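Surface presentation of antigens protein SpaK (Salmonella typhimurium, PDB 2FM8) stores type III secretion effectors, among them SopA, SopE, SopE2 and SipA, in the bacterial cytoplasm and keeps them competent for secretion into host cells. Local coordinates at residues 5-10 / 25-30; 15-20 / 114-119; 74-79 / 127-132; 79-82 / 88-91. One frame throughout, in Å; residues are numbered along the deposited sequence.

Contact 1: residues 5-10 / 25-30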
loop_
_atom_site.group_PDB
_atom_site.type_symbol
_atom_site.label_atom_id
_atom_site.label_comp_id
_atom_site.label_asym_id
_atom_site.label_seq_id
_atom_site.Cartn_x
_atom_site.Cartn_y
_atom_site.Cartn_z
ATOM N N ASP A 5 9.894 -10.586 -33.840
ATOM C CA ASP A 5 11.035 -9.693 -33.869
ATOM C C ASP A 5 10.585 -8.367 -33.275
ATOM O O ASP A 5 9.896 -7.589 -33.933
ATOM C CB ASP A 5 11.541 -9.530 -35.301
ATOM C CG ASP A 5 12.874 -8.793 -35.380
ATOM O OD1 ASP A 5 13.266 -8.056 -34.450
ATOM O OD2 ASP A 5 13.547 -8.961 -36.401
ATOM N N ILE A 6 10.971 -8.118 -32.027
ATOM C CA ILE A 6 10.515 -6.917 -31.310
ATOM C C ILE A 6 11.067 -5.600 -31.914
ATOM O O ILE A 6 10.343 -4.608 -32.037
ATOM C CB ILE A 6 10.761 -7.039 -29.763
ATOM C CG1 ILE A 6 10.020 -5.934 -29.002
ATOM C CG2 ILE A 6 12.236 -7.008 -29.409
ATOM C CD1 ILE A 6 8.527 -5.958 -29.182
ATOM N N ALA A 7 12.340 -5.597 -32.303
ATOM C CA ALA A 7 12.907 -4.444 -32.994
ATOM C C ALA A 7 12.076 -4.098 -34.237
ATOM O O ALA A 7 11.769 -2.929 -34.477
ATOM C CB ALA A 7 14.376 -4.690 -33.376
ATOM N N GLU A 8 11.682 -5.103 -35.009
ATOM C CA GLU A 8 10.956 -4.804 -36.237
ATOM C C GLU A 8 9.538 -4.338 -35.951
ATOM O O GLU A 8 9.007 -3.466 -36.663
ATOM C CB GLU A 8 10.982 -5.958 -37.238
ATOM C CG GLU A 8 12.292 -6.051 -38.050
ATOM C CD GLU A 8 12.907 -4.678 -38.501
ATOM O OE1 GLU A 8 12.200 -3.848 -39.147
ATOM O OE2 GLU A 8 14.114 -4.451 -38.199
ATOM N N LEU A 9 8.954 -4.885 -34.890
ATOM C CA LEU A 9 7.664 -4.417 -34.418
ATOM C C LEU A 9 7.713 -2.940 -33.983
ATOM O O LEU A 9 6.851 -2.145 -34.378
ATOM C CB LEU A 9 7.158 -5.288 -33.262
ATOM C CG LEU A 9 5.646 -5.276 -33.062
ATOM C CD1 LEU A 9 4.927 -5.719 -34.338
ATOM C CD2 LEU A 9 5.251 -6.150 -31.867
ATOM N N VAL A 10 8.714 -2.598 -33.172
ATOM C CA VAL A 10 8.894 -1.243 -32.664
ATOM C C VAL A 10 9.139 -0.269 -33.838
ATOM O O VAL A 10 8.537 0.796 -33.916
ATOM C CB VAL A 10 10.061 -1.201 -31.651
ATOM C CG1 VAL A 10 10.499 0.223 -31.358
ATOM C CG2 VAL A 10 9.649 -1.897 -30.345
ATOM N N GLY A 25 18.337 4.395 -33.202
ATOM C CA GLY A 25 19.697 3.879 -33.199
ATOM C C GLY A 25 19.768 2.376 -33.434
ATOM O O GLY A 25 18.883 1.777 -34.068
ATOM N N GLY A 26 20.835 1.769 -32.922
ATOM C CA GLY A 26 21.013 0.328 -32.995
ATOM C C GLY A 26 20.073 -0.372 -32.030
ATOM O O GLY A 26 20.231 -0.269 -30.807
ATOM N N ILE A 27 19.066 -1.043 -32.582
ATOM C CA ILE A 27 18.184 -1.928 -31.809
ATOM C C ILE A 27 18.129 -3.227 -32.607
ATOM O O ILE A 27 17.984 -3.201 -33.845
ATOM C CB ILE A 27 16.779 -1.321 -31.583
ATOM C CG1 ILE A 27 16.077 -1.037 -32.920
ATOM C CG2 ILE A 27 16.895 -0.031 -30.762
ATOM C CD1 ILE A 27 14.657 -0.555 -32.789
ATOM N N ASP A 28 18.287 -4.351 -31.913
ATOM C CA ASP A 28 18.501 -5.665 -32.550
ATOM C C ASP A 28 19.372 -6.592 -31.706
ATOM O O ASP A 28 19.623 -7.719 -32.108
ATOM C CB ASP A 28 19.109 -5.570 -33.973
ATOM C CG ASP A 28 20.488 -4.868 -34.010
ATOM O OD1 ASP A 28 20.970 -4.361 -32.957
ATOM O OD2 ASP A 28 21.078 -4.815 -35.118
ATOM N N SER A 29 19.833 -6.122 -30.546
ATOM C CA SER A 29 20.645 -6.939 -29.648
ATOM C C SER A 29 19.791 -7.759 -28.687
ATOM O O SER A 29 20.332 -8.469 -27.841
ATOM C CB SER A 29 21.619 -6.053 -28.859
ATOM O OG SER A 29 22.547 -5.397 -29.731
ATOM N N HIS A 30 18.463 -7.663 -28.825
ATOM C CA HIS A 30 17.523 -8.326 -27.928
ATOM C C HIS A 30 17.794 -7.967 -26.465
ATOM O O HIS A 30 17.698 -8.811 -25.573
ATOM C CB HIS A 30 17.558 -9.847 -28.124
ATOM C CG HIS A 30 17.307 -10.276 -29.535
ATOM N ND1 HIS A 30 18.293 -10.818 -30.334
ATOM C CD2 HIS A 30 16.189 -10.228 -30.297
ATOM C CE1 HIS A 30 17.793 -11.087 -31.528
ATOM N NE2 HIS A 30 16.517 -10.743 -31.531
#
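The first turn of helix 6-17, at Ala7 and Val10, packs against Ile27 in the loop that leads from this helix to strand 32-37. Ala7 aims its methyl group at the loop: CB lies 3.9 Å from Ile27 O and 4.1 Å from Ile27 CG1. Ile27 holds CG1 between its own backbone N and carbonyl carbon (chi1 60°), then runs out extended, which carries CD1 along the helix to 4.1 Å from Ala7 O. A little farther on, Val10 CG1 meets the same Ile27 CD1 more loosely, at 4.5 Å. Asp5 caps the helix from inside its own segment, OD1 accepting from Glu8 N in a weak bond of 3.4 Å. On its inner side the helix rests on the sheet, with Ile6 and Val10 both touching Ile45. The loop also meets a chain of another protein, where Ile27 packs on the backbone; this is consistent with a surface used for effector binding. Between helix and loop no hydrogen bond forms, so the contact between the two segments rests on van der Waals packing, largely apolar, while Ser29 OG bonds to an acidic side chain of the partner chain and the Gly25 backbone bonds to that chain too.

Contact 2: residues 15-20 / 114-119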
loop_
_atom_site.group_PDB
_atom_site.type_symbol
_atom_site.label_atom_id
_atom_site.label_comp_id
_atom_site.label_asym_id
_atom_site.label_seq_id
_atom_site.Cartn_x
_atom_site.Cartn_y
_atom_site.Cartn_z
ATOM N N GLU A 15 7.012 4.069 -37.222
ATOM C CA GLU A 15 6.737 4.544 -38.567
ATOM C C GLU A 15 5.270 4.888 -38.725
ATOM O O GLU A 15 4.960 5.977 -39.193
ATOM C CB GLU A 15 7.137 3.499 -39.620
ATOM C CG GLU A 15 7.080 4.037 -41.059
ATOM C CD GLU A 15 7.600 3.021 -42.080
ATOM O OE1 GLU A 15 7.504 1.789 -41.807
ATOM O OE2 GLU A 15 8.110 3.452 -43.141
ATOM N N VAL A 16 4.377 3.974 -38.323
ATOM C CA VAL A 16 2.924 4.265 -38.304
ATOM C C VAL A 16 2.629 5.593 -37.538
ATOM O O VAL A 16 1.796 6.391 -37.944
ATOM C CB VAL A 16 2.105 3.111 -37.630
ATOM C CG1 VAL A 16 0.621 3.518 -37.381
ATOM C CG2 VAL A 16 2.175 1.831 -38.457
ATOM N N SER A 17 3.342 5.813 -36.442
ATOM C CA SER A 17 3.135 6.996 -35.594
ATOM C C SER A 17 3.659 8.278 -36.229
ATOM O O SER A 17 3.328 9.360 -35.761
ATOM C CB SER A 17 3.822 6.804 -34.237
ATOM O OG SER A 17 3.217 5.744 -33.538
ATOM N N GLY A 18 4.487 8.138 -37.270
ATOM C CA GLY A 18 5.062 9.261 -38.012
ATOM C C GLY A 18 6.384 9.718 -37.416
ATOM O O GLY A 18 6.742 10.884 -37.528
ATOM N N CYS A 19 7.105 8.822 -36.745
ATOM C CA CYS A 19 8.402 9.179 -36.155
ATOM C C CYS A 19 9.465 9.441 -37.215
ATOM O O CYS A 19 9.442 8.854 -38.304
ATOM C CB CYS A 19 8.924 8.094 -35.217
ATOM S SG CYS A 19 7.963 8.008 -33.655
ATOM N N ASP A 20 10.379 10.339 -36.868
ATOM C CA ASP A 20 11.583 10.548 -37.638
ATOM C C ASP A 20 12.470 9.311 -37.513
ATOM O O ASP A 20 13.090 9.105 -36.458
ATOM C CB ASP A 20 12.336 11.771 -37.116
ATOM C CG ASP A 20 13.642 12.015 -37.867
ATOM O OD1 ASP A 20 14.114 11.130 -38.629
ATOM O OD2 ASP A 20 14.194 13.108 -37.684
ATOM N N LYS A 114 -1.241 -2.154 -34.842
ATOM C CA LYS A 114 -1.707 -2.633 -33.555
ATOM C C LYS A 114 -0.693 -2.297 -32.424
ATOM O O LYS A 114 -1.089 -1.814 -31.354
ATOM C CB LYS A 114 -2.016 -4.139 -33.604
ATOM C CG LYS A 114 -3.453 -4.525 -34.125
ATOM C CD LYS A 114 -4.539 -4.300 -33.069
ATOM C CE LYS A 114 -6.001 -4.632 -33.556
ATOM N NZ LYS A 114 -7.033 -4.671 -32.410
ATOM N N PHE A 115 0.601 -2.522 -32.665
ATOM C CA PHE A 115 1.572 -2.215 -31.632
ATOM C C PHE A 115 1.680 -0.703 -31.387
ATOM O O PHE A 115 1.909 -0.284 -30.266
ATOM C CB PHE A 115 2.937 -2.846 -31.909
ATOM C CG PHE A 115 3.838 -2.872 -30.703
ATOM C CD1 PHE A 115 3.435 -3.503 -29.533
ATOM C CD2 PHE A 115 5.078 -2.219 -30.722
ATOM C CE1 PHE A 115 4.245 -3.520 -28.411
ATOM C CE2 PHE A 115 5.908 -2.229 -29.611
ATOM C CZ PHE A 115 5.491 -2.865 -28.443
ATOM N N SER A 116 1.514 0.089 -32.446
ATOM C CA SER A 116 1.466 1.545 -32.356
ATOM C C SER A 116 0.342 2.005 -31.450
ATOM O O SER A 116 0.524 2.922 -30.690
ATOM C CB SER A 116 1.317 2.178 -33.745
ATOM O OG SER A 116 1.522 3.586 -33.717
ATOM N N THR A 117 -0.809 1.348 -31.523
ATOM C CA THR A 117 -1.921 1.651 -30.621
ATOM C C THR A 117 -1.516 1.448 -29.162
ATOM O O THR A 117 -1.821 2.284 -28.298
ATOM C CB THR A 117 -3.154 0.791 -30.963
ATOM O OG1 THR A 117 -3.653 1.190 -32.259
ATOM C CG2 THR A 117 -4.258 0.923 -29.909
ATOM N N ALA A 118 -0.825 0.339 -28.896
ATOM C CA ALA A 118 -0.328 0.067 -27.561
ATOM C C ALA A 118 0.712 1.098 -27.113
ATOM O O ALA A 118 0.664 1.548 -25.979
ATOM C CB ALA A 118 0.279 -1.349 -27.488
ATOM N N LEU A 119 1.674 1.436 -27.977
ATOM C CA LEU A 119 2.719 2.381 -27.580
ATOM C C LEU A 119 2.203 3.800 -27.341
ATOM O O LEU A 119 2.643 4.478 -26.412
ATOM C CB LEU A 119 3.851 2.467 -28.622
ATOM C CG LEU A 119 4.879 1.345 -28.709
ATOM C CD1 LEU A 119 5.870 1.622 -29.896
ATOM C CD2 LEU A 119 5.625 1.190 -27.436
#
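Ser116, Val16 and Ser17 make this contact between the end of helix 6-17 and the early part of helix 112-132. Ser116 gives up the most surface. Its OG stands anti to the backbone N (chi1 -169°), reaching straight across to Ser17 OG at 2.7 Å. Ser17 turns its own hydroxyl to the side of its backbone N (chi1 -65°), and the two oxygens meet tip to tip in a short hydrogen bond; Ala13 O is a hydrogen-bond partner of both hydroxyls. Asn120 ND2 also bonds to Ser17 OG, as well as to Ser116 O one turn before it. Three partners therefore surround Ser17 OG, and the buried hydroxyl pair belongs to a small polar network joining the two helices.

Val16 flanks the pair with carbon. Its CG1 approaches to 3.8 Å from Ser116 OG and 3.9 Å from Ser116 CB, lying alongside the serine at the more exposed margin. Short side chains permit a close approach: the CA atoms of Ser17 and Ser116 are 6.6 Å apart. Gly18 is the first residue to leave helical backbone angles, and its positive phi (90°) belongs to a Schellman motif, with Gly18 N bonded to Glu15 O at 2.9 Å. Ser17 also packs on a polar side chain of another protein's chain. The arrangement is a close helix-helix packing through small residues, here joining the first and last helices of an alpha+beta chaperone fold, where Phe115 and Leu119 of helix 112-132 reach Ile45 and Ile54 of the sheet.

Contact 3: residues 74-79 / 127-132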
loop_
_atom_site.group_PDB
_atom_site.type_symbol
_atom_site.label_atom_id
_atom_site.label_comp_id
_atom_site.label_asym_id
_atom_site.label_seq_id
_atom_site.Cartn_x
_atom_site.Cartn_y
_atom_site.Cartn_z
ATOM N N LEU A 74 -4.956 4.722 -7.973
ATOM C CA LEU A 74 -5.830 3.557 -8.061
ATOM C C LEU A 74 -7.052 3.760 -8.994
ATOM O O LEU A 74 -7.388 2.865 -9.773
ATOM C CB LEU A 74 -6.250 3.123 -6.678
ATOM C CG LEU A 74 -5.909 1.739 -6.137
ATOM C CD1 LEU A 74 -4.723 1.050 -6.732
ATOM C CD2 LEU A 74 -5.819 1.815 -4.618
ATOM N N MET A 75 -7.709 4.921 -8.909
ATOM C CA MET A 75 -8.812 5.234 -9.821
ATOM C C MET A 75 -8.367 5.179 -11.252
ATOM O O MET A 75 -9.080 4.649 -12.118
ATOM C CB MET A 75 -9.334 6.655 -9.619
ATOM C CG MET A 75 -9.740 7.048 -8.234
ATOM S SD MET A 75 -11.500 7.414 -8.181
ATOM C CE MET A 75 -11.698 5.648 -8.017
ATOM N N THR A 76 -7.204 5.776 -11.517
ATOM C CA THR A 76 -6.621 5.733 -12.843
ATOM C C THR A 76 -6.382 4.273 -13.322
ATOM O O THR A 76 -6.739 3.911 -14.436
ATOM C CB THR A 76 -5.324 6.572 -12.923
ATOM O OG1 THR A 76 -5.519 7.858 -12.306
ATOM C CG2 THR A 76 -4.920 6.783 -14.367
ATOM N N ILE A 77 -5.747 3.461 -12.496
ATOM C CA ILE A 77 -5.558 2.038 -12.778
ATOM C C ILE A 77 -6.910 1.342 -13.092
ATOM O O ILE A 77 -7.061 0.626 -14.116
ATOM C CB ILE A 77 -4.825 1.332 -11.571
ATOM C CG1 ILE A 77 -3.324 1.723 -11.517
ATOM C CG2 ILE A 77 -4.910 -0.167 -11.639
ATOM C CD1 ILE A 77 -2.501 1.228 -12.702
ATOM N N MET A 78 -7.898 1.599 -12.248
ATOM C CA MET A 78 -9.192 0.919 -12.380
ATOM C C MET A 78 -9.987 1.304 -13.618
ATOM O O MET A 78 -10.891 0.557 -14.020
ATOM C CB MET A 78 -10.029 1.091 -11.136
ATOM C CG MET A 78 -9.394 0.386 -9.984
ATOM S SD MET A 78 -10.311 0.563 -8.462
ATOM C CE MET A 78 -11.784 -0.381 -8.859
ATOM N N GLU A 79 -9.632 2.437 -14.240
ATOM C CA GLU A 79 -10.282 2.828 -15.473
ATOM C C GLU A 79 -9.919 1.889 -16.649
ATOM O O GLU A 79 -10.660 1.800 -17.641
ATOM C CB GLU A 79 -10.075 4.323 -15.770
ATOM C CG GLU A 79 -8.825 4.696 -16.480
ATOM C CD GLU A 79 -8.812 6.188 -16.932
ATOM O OE1 GLU A 79 -9.383 7.041 -16.180
ATOM O OE2 GLU A 79 -8.237 6.453 -18.032
ATOM N N GLU A 127 1.897 10.092 -19.412
ATOM C CA GLU A 127 1.641 11.493 -19.115
ATOM C C GLU A 127 0.774 11.655 -17.887
ATOM O O GLU A 127 1.085 12.424 -16.991
ATOM C CB GLU A 127 0.946 12.212 -20.287
ATOM C CG GLU A 127 1.864 13.026 -21.069
ATOM C CD GLU A 127 1.216 13.766 -22.249
ATOM O OE1 GLU A 127 1.452 14.985 -22.337
ATOM O OE2 GLU A 127 0.507 13.137 -23.058
ATOM N N VAL A 128 -0.323 10.924 -17.872
ATOM C CA VAL A 128 -1.292 11.031 -16.796
ATOM C C VAL A 128 -0.745 10.549 -15.456
ATOM O O VAL A 128 -0.879 11.231 -14.432
ATOM C CB VAL A 128 -2.608 10.323 -17.258
ATOM C CG1 VAL A 128 -3.432 9.908 -16.159
ATOM C CG2 VAL A 128 -3.372 11.274 -18.212
ATOM N N PHE A 129 -0.146 9.365 -15.434
ATOM C CA PHE A 129 0.407 8.845 -14.174
ATOM C C PHE A 129 1.556 9.732 -13.675
ATOM O O PHE A 129 1.614 10.053 -12.514
ATOM C CB PHE A 129 0.907 7.405 -14.332
ATOM C CG PHE A 129 -0.169 6.357 -14.198
ATOM C CD1 PHE A 129 -0.380 5.726 -13.006
ATOM C CD2 PHE A 129 -0.925 5.980 -15.294
ATOM C CE1 PHE A 129 -1.382 4.749 -12.864
ATOM C CE2 PHE A 129 -1.916 5.015 -15.187
ATOM C CZ PHE A 129 -2.155 4.406 -13.971
ATOM N N SER A 130 2.466 10.140 -14.559
ATOM C CA SER A 130 3.593 10.965 -14.108
ATOM C C SER A 130 3.115 12.318 -13.527
ATOM O O SER A 130 3.615 12.774 -12.495
ATOM C CB SER A 130 4.657 11.114 -15.224
ATOM O OG SER A 130 4.227 11.981 -16.240
ATOM N N ARG A 131 2.107 12.926 -14.149
ATOM C CA ARG A 131 1.521 14.162 -13.627
ATOM C C ARG A 131 0.771 13.956 -12.320
ATOM O O ARG A 131 0.819 14.813 -11.436
ATOM C CB ARG A 131 0.595 14.813 -14.692
ATOM C CG ARG A 131 1.350 15.378 -15.879
ATOM C CD ARG A 131 0.484 15.625 -17.065
ATOM N NE ARG A 131 1.205 16.389 -18.079
ATOM C CZ ARG A 131 0.644 17.184 -18.979
ATOM N NH1 ARG A 131 -0.678 17.334 -19.048
ATOM N NH2 ARG A 131 1.414 17.885 -19.794
ATOM N N SER A 132 0.072 12.836 -12.174
ATOM C CA SER A 132 -0.557 12.546 -10.888
ATOM C C SER A 132 0.473 12.388 -9.755
ATOM O O SER A 132 0.109 12.533 -8.586
ATOM C CB SER A 132 -1.420 11.273 -10.919
ATOM O OG SER A 132 -2.585 11.458 -11.692
HETATM O O HOH W 1 -4.348 9.956 -13.262
#
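This is an antiparallel helix-helix contact, with Thr76 and Ile77 of helix 62-78 packed on Phe129 near the C-terminal end of helix 112-132. The short axes run at 168° and come no nearer than 11.1 Å, a wide spacing that the phenyl ring bridges. Ile77 crosses the ring at about a right angle: its CG1 lies in the ring plane at the edge, 3.8 Å from CZ, and its CD1 presses obliquely to 3.4 Å from Phe129 CZ, a tight approach. The Thr76 and Phe129 side chains pass each other in opposite directions, Thr76 CG2 lying 3.6 Å from Phe129 CE2, and the same methyl touches Val128 CG1 at 3.9 Å. With CG2 anti to the backbone N, Thr76 offers carbon to the ring while OG1 turns back beside the N. There OG1 bonds to Glu72 O and accepts from a water at 2.6 Å; the water also donates to Ser132 OG, 2.8 Å away. Ser132 OG is bonded to Glu72 OE2 as well. The interface is thus divided in its chemistry: apolar packing around Phe129 spans the two helices, and beside it a water bridge, backed by Glu72, links their hydroxyls without any direct hydrogen bond between the two segments.

Contact 4: residues 79-82 / 88-91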
loop_
_atom_site.group_PDB
_atom_site.type_symbol
_atom_site.label_atom_id
_atom_site.label_comp_id
_atom_site.label_asym_id
_atom_site.label_seq_id
_atom_site.Cartn_x
_atom_site.Cartn_y
_atom_site.Cartn_z
ATOM N N GLU A 79 -9.632 2.437 -14.240
ATOM C CA GLU A 79 -10.282 2.828 -15.473
ATOM C C GLU A 79 -9.919 1.889 -16.649
ATOM O O GLU A 79 -10.660 1.800 -17.641
ATOM C CB GLU A 79 -10.075 4.323 -15.770
ATOM C CG GLU A 79 -8.825 4.696 -16.480
ATOM C CD GLU A 79 -8.812 6.188 -16.932
ATOM O OE1 GLU A 79 -9.383 7.041 -16.180
ATOM O OE2 GLU A 79 -8.237 6.453 -18.032
ATOM N N GLY A 80 -8.815 1.159 -16.518
ATOM C CA GLY A 80 -8.518 0.069 -17.433
ATOM C C GLY A 80 -7.635 0.466 -18.602
ATOM O O GLY A 80 -7.348 1.646 -18.838
ATOM N N CYS A 81 -7.186 -0.553 -19.316
ATOM C CA CYS A 81 -6.222 -0.391 -20.386
ATOM C C CYS A 81 -6.490 -1.496 -21.402
ATOM O O CYS A 81 -6.246 -2.681 -21.124
ATOM C CB CYS A 81 -4.815 -0.483 -19.842
ATOM S SG CYS A 81 -3.585 -0.409 -21.099
ATOM N N HIS A 82 -6.984 -1.096 -22.562
ATOM C CA HIS A 82 -7.471 -2.030 -23.575
ATOM C C HIS A 82 -6.375 -2.902 -24.211
ATOM O O HIS A 82 -6.704 -3.913 -24.800
ATOM C CB HIS A 82 -8.211 -1.283 -24.710
ATOM C CG HIS A 82 -9.405 -0.492 -24.260
ATOM N ND1 HIS A 82 -10.511 -1.068 -23.670
ATOM C CD2 HIS A 82 -9.673 0.837 -24.341
ATOM C CE1 HIS A 82 -11.403 -0.129 -23.392
ATOM N NE2 HIS A 82 -10.916 1.040 -23.782
ATOM N N GLN A 88 -5.675 -4.085 -17.592
ATOM C CA GLN A 88 -5.187 -3.195 -16.587
ATOM C C GLN A 88 -3.663 -3.041 -16.573
ATOM O O GLN A 88 -2.926 -4.019 -16.652
ATOM C CB GLN A 88 -5.682 -3.685 -15.210
ATOM C CG GLN A 88 -6.176 -2.598 -14.351
ATOM C CD GLN A 88 -6.868 -3.084 -13.090
ATOM O OE1 GLN A 88 -8.103 -3.069 -12.999
ATOM N NE2 GLN A 88 -6.076 -3.457 -12.088
ATOM N N LEU A 89 -3.204 -1.793 -16.475
ATOM C CA LEU A 89 -1.790 -1.506 -16.193
ATOM C C LEU A 89 -1.433 -1.966 -14.788
ATOM O O LEU A 89 -2.300 -2.070 -13.918
ATOM C CB LEU A 89 -1.505 -0.004 -16.329
ATOM C CG LEU A 89 -1.702 0.595 -17.737
ATOM C CD1 LEU A 89 -1.791 2.082 -17.764
ATOM C CD2 LEU A 89 -0.592 0.161 -18.649
ATOM N N LEU A 90 -0.148 -2.251 -14.580
ATOM C CA LEU A 90 0.388 -2.753 -13.301
ATOM C C LEU A 90 1.384 -1.737 -12.782
ATOM O O LEU A 90 1.975 -0.980 -13.544
ATOM C CB LEU A 90 1.116 -4.109 -13.486
ATOM C CG LEU A 90 0.285 -5.239 -14.091
ATOM C CD1 LEU A 90 1.074 -6.508 -14.263
ATOM C CD2 LEU A 90 -0.957 -5.546 -13.254
ATOM N N LEU A 91 1.576 -1.736 -11.477
ATOM C CA LEU A 91 2.569 -0.900 -10.827
ATOM C C LEU A 91 3.609 -1.765 -10.145
ATOM O O LEU A 91 3.277 -2.665 -9.418
ATOM C CB LEU A 91 1.921 0.008 -9.787
ATOM C CG LEU A 91 0.955 1.024 -10.355
ATOM C CD1 LEU A 91 0.130 1.627 -9.210
ATOM C CD2 LEU A 91 1.667 2.126 -11.116
#
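Cys81 and Leu89 form the tight part of this contact, where the chain turns back after helix 62-78 and enters strand 90-94. Cys81 extends its sulfur away from the backbone N (chi1 176°), which lays the CB-SG bond alongside the leucine branch. SG lies 3.9 Å from Leu89 CD2 and 4.0 Å from Leu89 CG, while Cys81 CB sits 3.9 Å from the same CG and 4.0 Å from Leu89 N. The packing is apolar and buried, and the thiol meets carbon alone across it.

The backbones come equally near but make no hydrogen bond: Cys81 O is 3.8 Å from Gln88 N, and the bonding partner of the Cys81 backbone is instead Gly87, one residue earlier. Gln88 is buried too, but it adds mainly backbone here, its CB being directed away from Cys81. The loose side of the contact is the outer one, where His82 and Glu79 point away from segment 88-91 and are exposed, and Gly80, the first residue to leave the helical conformation, makes the bend with a positive phi (94°).

Around this core, Tyr125 of helix 112-132 packs on both Cys81 and Leu89. Leu89 also touches Leu100 and Ala102 of strand 97-103, so that it lies between sheet and helix, while Leu90 packs on Leu90 of the second subunit.

In the fold
From the N terminus, contact 1 closes a short loop, folding the segment after helix 6-17 back onto the start of that helix. Contact 2 opens before contact 1 closes, so the two cross; it spans 93 residues and brings helix 112-132 beside helix 6-17. They meet where Leu9 and Val10 pack on Phe115. Contact 3 crosses contact 2 in turn, joining helix 62-78 to the far part of helix 112-132. Contact 4 shares Glu79 with contact 3 and nests inside the loop closed by contact 2. Contacts 3 and 4 adjoin, centres about 9 Å apart, and both touch the second subunit; contact 1 lies on the opposite side of the chain's centre.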